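Local structure of protein argonaute (Aquifex aeolicus, 1YVU) at residues I501-I506 with A515-K520; R530-S535 with P695-G700. The protein cleaves target RNA as a DNA-guided endonuclease, using short single-stranded DNA guides and a divalent metal, with magnesium preferred. All blocks are in the same frame, centred on the assembly; numbering follows the deposited sequence.

Contact 1. Residues I501-I506 with A515-K520; sequences IDISRI and AVAFTK. With CA (calcium ion), chain B.
Asp502 meets Phe518 through the backbone: Phe518 N donates an almost straight bond to Asp502 O (3.1 Å, 175°). Two further bonds join Ser504 and Val516, one in each direction. These two form an antiparallel hydrogen-bonded pair, with the non-hydrogen-bonded pairs Ile503 with Ala517 and Arg505 with Ala515 before and after it. The two strands make a beta hairpin of the PIWI domain, which has an RNase H fold.

The side chain of Asp502 turns from this backbone grip to the metal. From CB, CG stands opposite the backbone N (chi1 -171°), and this carries the carboxylate to the calcium ion. OD1 accepts a hydrogen bond from Ser504 OG at 2.8 Å, on its syn side but 25° out of the carboxylate plane. OD2 binds the calcium ion at 2.9 Å; OD1 lies just as near it. Asp683 completes the modelled metal site. Asp502, Asp571 and Asp683 are probably the catalytic residues, as in related enzymes. With an alanine here, the calcium ion would probably lose one of its two protein ligands and Ser504 OG its acceptor on the same strand.

The Ile503 and Ala517 side chains share the other face of the hairpin. There Ile503 CG1 lies 4.2 Å from Ala517 CB, and Arg505 CG packs on Ala515 CB at 3.9 Å. Ile501 and Thr519 run side by side, with Ile501 CG2 3.8 Å from Thr519 OG1.

Helix 682-690 packs on Asp502, Ser504 and Phe518; its Thr686 hydrogen-bonds Ser504 OG. Helices 542-557 and 576-589 pack on Ile501 and Arg505. Strand 565-570 flanks 497-505, and strand 528-536 lies beyond 515-522.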
ATOM      1  N   ILE A 501      10.177   9.373   3.333  1.00 13.31           N
ATOM      2  CA  ILE A 501      10.475   9.119   1.921  1.00 19.03           C
ATOM      3  C   ILE A 501       9.647   7.996   1.263  1.00 16.36           C
ATOM      4  O   ILE A 501       9.102   7.137   1.959  1.00 19.71           O
ATOM      5  CB  ILE A 501      12.014   8.708   1.698  1.00 27.51           C
ATOM      6  CG1 ILE A 501      12.967   9.523   2.592  1.00 30.90           C
ATOM      7  CG2 ILE A 501      12.444   8.897   0.204  1.00 26.73           C
ATOM      8  CD1 ILE A 501      14.461   9.426   2.262  1.00 26.86           C
ATOM      9  N   ASP A 502       9.428   8.145  -0.050  1.00 15.51           N
ATOM     10  CA  ASP A 502       8.856   7.116  -0.921  1.00 14.30           C
ATOM     11  C   ASP A 502       9.641   7.381  -2.176  1.00 19.60           C
ATOM     12  O   ASP A 502      10.001   8.526  -2.497  1.00 22.58           O
ATOM     13  CB  ASP A 502       7.361   7.179  -1.283  1.00 17.21           C
ATOM     14  CG  ASP A 502       6.869   5.860  -2.050  1.00 19.79           C
ATOM     15  OD1 ASP A 502       7.219   5.629  -3.229  1.00 13.57           O
ATOM     16  OD2 ASP A 502       6.151   5.009  -1.474  1.00 16.07           O
ATOM     17  N   ILE A 503      10.026   6.278  -2.801  1.00 21.32           N
ATOM     18  CA  ILE A 503      10.752   6.274  -4.042  1.00 18.47           C
ATOM     19  C   ILE A 503       9.940   5.280  -4.855  1.00 21.58           C
ATOM     20  O   ILE A 503       9.636   4.174  -4.377  1.00 19.07           O
ATOM     21  CB  ILE A 503      12.207   5.787  -3.847  1.00 12.28           C
ATOM     22  CG1 ILE A 503      12.973   6.757  -2.923  1.00 16.86           C
ATOM     23  CG2 ILE A 503      12.887   5.661  -5.207  1.00 13.99           C
ATOM     24  CD1 ILE A 503      14.444   6.421  -2.605  1.00 10.42           C
ATOM     25  N   SER A 504       9.457   5.749  -6.003  1.00 27.97           N
ATOM     26  CA  SER A 504       8.671   4.926  -6.922  1.00 38.93           C
ATOM     27  C   SER A 504       9.353   4.949  -8.273  1.00 37.30           C
ATOM     28  O   SER A 504       9.664   6.006  -8.816  1.00 45.06           O
ATOM     29  CB  SER A 504       7.213   5.390  -7.012  1.00 43.59           C
ATOM     30  OG  SER A 504       6.507   5.025  -5.828  1.00 45.94           O
ATOM     31  N   ARG A 505       9.571   3.760  -8.814  1.00 47.58           N
ATOM     32  CA  ARG A 505      10.262   3.581 -10.086  1.00 51.30           C
ATOM     33  C   ARG A 505       9.421   3.022 -11.231  1.00 46.24           C
ATOM     34  O   ARG A 505       8.360   2.434 -11.012  1.00 44.93           O
ATOM     35  CB  ARG A 505      11.459   2.631  -9.867  1.00 61.54           C
ATOM     36  CG  ARG A 505      12.448   3.038  -8.763  1.00 61.35           C
ATOM     37  CD  ARG A 505      12.884   1.842  -7.935  1.00 63.12           C
ATOM     38  NE  ARG A 505      13.727   2.228  -6.806  1.00 73.21           N
ATOM     39  CZ  ARG A 505      15.035   1.991  -6.724  1.00 73.91           C
ATOM     40  NH1 ARG A 505      15.678   1.360  -7.713  1.00 71.23           N
ATOM     41  NH2 ARG A 505      15.700   2.388  -5.642  1.00 75.51           N
ATOM     42  N   ILE A 506       9.866   3.263 -12.458  1.00 45.14           N
ATOM     43  CA  ILE A 506       9.168   2.669 -13.578  1.00 50.18           C
ATOM     44  C   ILE A 506      10.042   1.525 -14.093  1.00 58.65           C
ATOM     45  O   ILE A 506      11.244   1.681 -14.358  1.00 47.74           O
ATOM     46  CB  ILE A 506       8.668   3.681 -14.658  1.00 47.74           C
ATOM     47  CG1 ILE A 506       7.326   4.269 -14.185  1.00 50.72           C
ATOM     48  CG2 ILE A 506       8.394   2.978 -15.997  1.00 52.21           C
ATOM     49  CD1 ILE A 506       6.693   5.295 -15.095  1.00 50.74           C
ATOM     50  N   ALA A 515      12.580   7.167 -12.241  1.00 44.72           N
ATOM     51  CA  ALA A 515      12.384   7.152 -10.784  1.00 39.58           C
ATOM     52  C   ALA A 515      12.155   8.554 -10.239  1.00 33.56           C
ATOM     53  O   ALA A 515      12.758   9.518 -10.694  1.00 33.83           O
ATOM     54  CB  ALA A 515      13.595   6.538 -10.072  1.00 41.20           C
ATOM     55  N   VAL A 516      11.268   8.644  -9.259  1.00 31.51           N
ATOM     56  CA  VAL A 516      10.930   9.892  -8.592  1.00 26.71           C
ATOM     57  C   VAL A 516      11.047   9.645  -7.080  1.00 29.29           C
ATOM     58  O   VAL A 516      10.552   8.620  -6.572  1.00 21.48           O
ATOM     59  CB  VAL A 516       9.457  10.343  -8.923  1.00 30.42           C
ATOM     60  CG1 VAL A 516       9.096  11.605  -8.155  1.00 20.41           C
ATOM     61  CG2 VAL A 516       9.274  10.595 -10.426  1.00 25.08           C
ATOM     62  N   ALA A 517      11.677  10.596  -6.377  1.00 17.72           N
ATOM     63  CA  ALA A 517      11.844  10.548  -4.916  1.00 18.86           C
ATOM     64  C   ALA A 517      11.159  11.732  -4.278  1.00 24.55           C
ATOM     65  O   ALA A 517      11.375  12.879  -4.698  1.00 24.32           O
ATOM     66  CB  ALA A 517      13.324  10.576  -4.522  1.00 13.76           C
ATOM     67  N   PHE A 518      10.334  11.462  -3.268  1.00 17.93           N
ATOM     68  CA  PHE A 518       9.679  12.541  -2.546  1.00 18.72           C
ATOM     69  C   PHE A 518       9.962  12.519  -1.037  1.00 22.38           C
ATOM     70  O   PHE A 518       9.344  11.760  -0.271  1.00 19.78           O
ATOM     71  CB  PHE A 518       8.175  12.595  -2.838  1.00 20.65           C
ATOM     72  CG  PHE A 518       7.469  13.820  -2.257  1.00 23.08           C
ATOM     73  CD1 PHE A 518       8.044  15.111  -2.352  1.00 18.68           C
ATOM     74  CD2 PHE A 518       6.223  13.684  -1.614  1.00 29.42           C
ATOM     75  CE1 PHE A 518       7.412  16.240  -1.829  1.00 17.79           C
ATOM     76  CE2 PHE A 518       5.571  14.822  -1.082  1.00 26.69           C
ATOM     77  CZ  PHE A 518       6.187  16.108  -1.199  1.00 24.29           C
ATOM     78  N   THR A 519      10.812  13.461  -0.631  1.00 17.72           N
ATOM     79  CA  THR A 519      11.245  13.636   0.761  1.00 17.82           C
ATOM     80  C   THR A 519      10.538  14.807   1.444  1.00 15.96           C
ATOM     81  O   THR A 519      10.232  15.838   0.813  1.00 15.06           O
ATOM     82  CB  THR A 519      12.792  13.770   0.831  1.00 15.01           C
ATOM     83  OG1 THR A 519      13.377  12.605   0.223  1.00 11.46           O
ATOM     84  CG2 THR A 519      13.304  13.886   2.272  1.00 13.10           C
ATOM     85  N   LYS A 520      10.213  14.582   2.720  1.00 16.67           N
ATOM     86  CA  LYS A 520       9.531  15.547   3.575  1.00  9.25           C
ATOM     87  C   LYS A 520      10.263  15.617   4.906  1.00  5.91           C
ATOM     88  O   LYS A 520      10.259  14.668   5.697  1.00  4.80           O
ATOM     89  CB  LYS A 520       8.094  15.095   3.811  1.00  5.59           C
ATOM     90  CG  LYS A 520       7.068  15.812   3.023  1.00  2.00           C
ATOM     91  CD  LYS A 520       5.695  15.282   3.332  1.00  3.92           C
ATOM     92  CE  LYS A 520       5.370  14.029   2.526  1.00 10.37           C
ATOM     93  NZ  LYS A 520       3.984  14.060   1.889  1.00 10.38           N
TER
HETATM   94 CA    CA B 901       6.305   2.860  -3.371  1.00 14.78          CA

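Contact 2. Residues R530-S535 with P695-G700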
ATOM      1  N   ARG A 530      11.128  21.397   4.998  1.00 20.29           N
ATOM      2  CA  ARG A 530      11.243  21.441   3.533  1.00 17.45           C
ATOM      3  C   ARG A 530      10.872  20.122   2.942  1.00 19.64           C
ATOM      4  O   ARG A 530      11.014  19.108   3.609  1.00 26.07           O
ATOM      5  CB  ARG A 530      12.684  21.641   3.033  1.00 27.30           C
ATOM      6  CG  ARG A 530      13.349  22.990   3.136  1.00 36.06           C
ATOM      7  CD  ARG A 530      12.668  24.156   2.469  1.00 41.83           C
ATOM      8  NE  ARG A 530      13.036  25.361   3.209  1.00 42.16           N
ATOM      9  CZ  ARG A 530      13.581  26.450   2.677  1.00 51.47           C
ATOM     10  NH1 ARG A 530      13.817  26.526   1.364  1.00 56.77           N
ATOM     11  NH2 ARG A 530      13.974  27.440   3.477  1.00 55.78           N
ATOM     12  N   TYR A 531      10.434  20.133   1.681  1.00 21.92           N
ATOM     13  CA  TYR A 531      10.162  18.901   0.933  1.00 18.83           C
ATOM     14  C   TYR A 531      11.110  18.910  -0.246  1.00 23.28           C
ATOM     15  O   TYR A 531      11.607  19.973  -0.641  1.00 19.26           O
ATOM     16  CB  TYR A 531       8.699  18.730   0.443  1.00 19.68           C
ATOM     17  CG  TYR A 531       8.109  19.741  -0.547  1.00 23.95           C
ATOM     18  CD1 TYR A 531       8.478  19.768  -1.923  1.00 24.18           C
ATOM     19  CD2 TYR A 531       7.132  20.654  -0.120  1.00 25.59           C
ATOM     20  CE1 TYR A 531       7.882  20.696  -2.845  1.00 28.93           C
ATOM     21  CE2 TYR A 531       6.527  21.576  -1.029  1.00 34.08           C
ATOM     22  CZ  TYR A 531       6.904  21.595  -2.383  1.00 30.40           C
ATOM     23  OH  TYR A 531       6.276  22.488  -3.225  1.00 26.09           O
ATOM     24  N   TYR A 532      11.313  17.747  -0.846  1.00 22.23           N
ATOM     25  CA  TYR A 532      12.173  17.658  -2.014  1.00 22.77           C
ATOM     26  C   TYR A 532      11.656  16.579  -2.949  1.00 15.83           C
ATOM     27  O   TYR A 532      11.613  15.383  -2.628  1.00 16.13           O
ATOM     28  CB  TYR A 532      13.642  17.446  -1.630  1.00 20.44           C
ATOM     29  CG  TYR A 532      14.636  17.678  -2.751  1.00 17.49           C
ATOM     30  CD1 TYR A 532      14.777  18.952  -3.378  1.00 16.97           C
ATOM     31  CD2 TYR A 532      15.454  16.622  -3.196  1.00 17.95           C
ATOM     32  CE1 TYR A 532      15.728  19.153  -4.438  1.00 13.86           C
ATOM     33  CE2 TYR A 532      16.397  16.812  -4.245  1.00 14.07           C
ATOM     34  CZ  TYR A 532      16.527  18.065  -4.862  1.00 14.51           C
ATOM     35  OH  TYR A 532      17.427  18.177  -5.909  1.00 14.57           O
ATOM     36  N   LEU A 533      11.242  17.046  -4.112  1.00 16.66           N
ATOM     37  CA  LEU A 533      10.692  16.192  -5.131  1.00 21.52           C
ATOM     38  C   LEU A 533      11.601  16.231  -6.351  1.00 21.87           C
ATOM     39  O   LEU A 533      11.783  17.292  -6.936  1.00 24.07           O
ATOM     40  CB  LEU A 533       9.295  16.702  -5.444  1.00 18.47           C
ATOM     41  CG  LEU A 533       8.361  16.018  -6.430  1.00 20.97           C
ATOM     42  CD1 LEU A 533       8.249  14.536  -6.155  1.00 26.66           C
ATOM     43  CD2 LEU A 533       6.988  16.683  -6.332  1.00 30.22           C
ATOM     44  N   THR A 534      12.211  15.092  -6.693  1.00 22.67           N
ATOM     45  CA  THR A 534      13.107  15.019  -7.839  1.00 23.51           C
ATOM     46  C   THR A 534      12.835  13.772  -8.626  1.00 29.02           C
ATOM     47  O   THR A 534      12.563  12.712  -8.053  1.00 27.85           O
ATOM     48  CB  THR A 534      14.584  14.861  -7.428  1.00 21.20           C
ATOM     49  OG1 THR A 534      14.841  15.602  -6.247  1.00 21.83           O
ATOM     50  CG2 THR A 534      15.543  15.353  -8.518  1.00 26.26           C
ATOM     51  N   SER A 535      12.965  13.911  -9.947  1.00 35.07           N
ATOM     52  CA  SER A 535      12.849  12.794 -10.877  1.00 37.26           C
ATOM     53  C   SER A 535      14.318  12.464 -11.127  1.00 36.97           C
ATOM     54  O   SER A 535      15.157  13.363 -11.195  1.00 40.22           O
ATOM     55  CB  SER A 535      12.183  13.224 -12.177  1.00 37.01           C
ATOM     56  OG  SER A 535      11.582  12.129 -12.858  1.00 38.76           O
ATOM     57  N   PRO A 695      11.133  16.075 -16.262  1.00 50.73           N
ATOM     58  CA  PRO A 695      11.655  15.725 -14.944  1.00 52.71           C
ATOM     59  C   PRO A 695      11.520  16.905 -14.010  1.00 52.32           C
ATOM     60  O   PRO A 695      11.472  18.052 -14.453  1.00 56.12           O
ATOM     61  CB  PRO A 695      13.132  15.463 -15.229  1.00 55.48           C
ATOM     62  CG  PRO A 695      13.172  15.163 -16.656  1.00 54.59           C
ATOM     63  CD  PRO A 695      12.236  16.171 -17.213  1.00 54.36           C
ATOM     64  N   ILE A 696      11.430  16.611 -12.718  1.00 52.93           N
ATOM     65  CA  ILE A 696      11.329  17.644 -11.697  1.00 48.39           C
ATOM     66  C   ILE A 696      12.559  17.615 -10.831  1.00 45.53           C
ATOM     67  O   ILE A 696      13.317  16.641 -10.794  1.00 41.91           O
ATOM     68  CB  ILE A 696      10.097  17.505 -10.723  1.00 47.59           C
ATOM     69  CG1 ILE A 696       9.145  16.373 -11.126  1.00 47.11           C
ATOM     70  CG2 ILE A 696       9.374  18.825 -10.624  1.00 47.97           C
ATOM     71  CD1 ILE A 696       9.418  15.091 -10.443  1.00 40.19           C
ATOM     72  N   LYS A 697      12.728  18.735 -10.149  1.00 45.30           N
ATOM     73  CA  LYS A 697      13.775  19.001  -9.187  1.00 37.16           C
ATOM     74  C   LYS A 697      13.130  20.219  -8.529  1.00 32.84           C
ATOM     75  O   LYS A 697      13.178  21.316  -9.092  1.00 30.32           O
ATOM     76  CB  LYS A 697      15.113  19.363  -9.854  1.00 42.55           C
ATOM     77  CG  LYS A 697      16.269  19.513  -8.853  1.00 44.74           C
ATOM     78  CD  LYS A 697      17.273  20.584  -9.305  1.00 56.85           C
ATOM     79  CE  LYS A 697      18.200  21.058  -8.178  1.00 58.50           C
ATOM     80  NZ  LYS A 697      17.542  21.942  -7.163  1.00 60.20           N
ATOM     81  N   LYS A 698      12.369  19.968  -7.459  1.00 28.92           N
ATOM     82  CA  LYS A 698      11.701  21.023  -6.705  1.00 31.11           C
ATOM     83  C   LYS A 698      11.835  20.831  -5.215  1.00 30.51           C
ATOM     84  O   LYS A 698      11.811  19.723  -4.690  1.00 30.63           O
ATOM     85  CB  LYS A 698      10.213  21.158  -7.047  1.00 36.33           C
ATOM     86  CG  LYS A 698       9.689  22.593  -6.852  1.00 42.94           C
ATOM     87  CD  LYS A 698       8.177  22.653  -6.645  1.00 53.51           C
ATOM     88  CE  LYS A 698       7.600  24.055  -6.954  1.00 60.12           C
ATOM     89  NZ  LYS A 698       6.090  24.104  -7.033  1.00 59.15           N
ATOM     90  N   GLU A 699      11.872  21.968  -4.549  1.00 26.38           N
ATOM     91  CA  GLU A 699      11.997  22.069  -3.122  1.00 27.21           C
ATOM     92  C   GLU A 699      10.943  23.097  -2.687  1.00 23.67           C
ATOM     93  O   GLU A 699      10.657  24.052  -3.407  1.00 23.35           O
ATOM     94  CB  GLU A 699      13.412  22.574  -2.811  1.00 28.94           C
ATOM     95  CG  GLU A 699      13.824  22.491  -1.357  1.00 31.29           C
ATOM     96  CD  GLU A 699      15.023  23.343  -1.040  1.00 34.26           C
ATOM     97  OE1 GLU A 699      16.083  23.168  -1.672  1.00 21.81           O
ATOM     98  OE2 GLU A 699      14.900  24.183  -0.131  1.00 41.62           O
ATOM     99  N   GLY A 700      10.348  22.888  -1.527  1.00 25.90           N
ATOM    100  CA  GLY A 700       9.351  23.824  -1.046  1.00 25.19           C
ATOM    101  C   GLY A 700       9.211  23.696   0.440  1.00 20.99           C
ATOM    102  O   GLY A 700       9.943  22.952   1.065  1.00 21.63           O
TER
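Tyr531 lays its ring over Gly700, and this is the tightly packed end of the contact. Gly700 CA sits 3.7 Å from the centroid of the Tyr531 ring, in a CH-pi contact over the face. Gly700 N lies over the same ring. Tyr531 CG stands between the backbone N and the carbonyl carbon (chi1 62°), which swings the ring across to the glycine. At the ring's edge the extended Lys698 chain passes, with Lys698 CD 3.9 Å from Tyr531 OH.

The backbones pair antiparallel. Tyr531 with Gly700 and Leu533 with Lys698 are hydrogen-bonded pairs. The bonds of the second are short and straight: Leu533 N to Lys698 O and Lys698 N to Leu533 O are both 2.8 Å. Ser535 N to Ile696 O, at 2.9 Å, carries the pairing past the end of strand 697-700. Ile696 CD1 packs on Leu533 CG and on Ser535 CB, an apolar patch at this end.

The other face, with Tyr532, Thr534, Lys697 and Glu699, is looser. Lys697 and Glu699 are solvent-exposed. Glu699 CB touches the Tyr532 ring at its edge, and Lys697 CG comes within 3.4 Å of Tyr532 OH. Glu699 OE2 forms a salt bridge with Arg530 NH1 (3.0 Å). Its hydrogen bond is weak and bent, at 130°, with the guanidinium and carboxylate planes 51° apart.

Strand 697-700 is an edge strand within this chain, added near the C-terminus beside 528-536. Strand 515-522 lies on the far side of 528-536. Helix 682-690 packs on Leu533 and Ile696 through Met689, while helix 542-557 packs on Tyr532 and Glu699 through Leu554.

Contacts 1 and 2 are consecutive parts of one run of antiparallel strands in the PIWI domain, in the order 497-505, 515-522, 528-536, 697-700. Their centres are 10 Å apart. Strands 515-522 and 528-536 join them through probable hydrogen bonds: Tyr532 N to Thr519 O and Ala517 N to Thr534 O, both 2.8 Å. Contact 1 holds the metal ligand Asp502. Contact 2 is further out: the side chain of Leu533 is about 9 Å from that of Asp502 and about 12 Å from the calcium ion. Helix 682-690 spans both, bringing Asp683 to the metal and Ile685 onto Phe518 and Leu533.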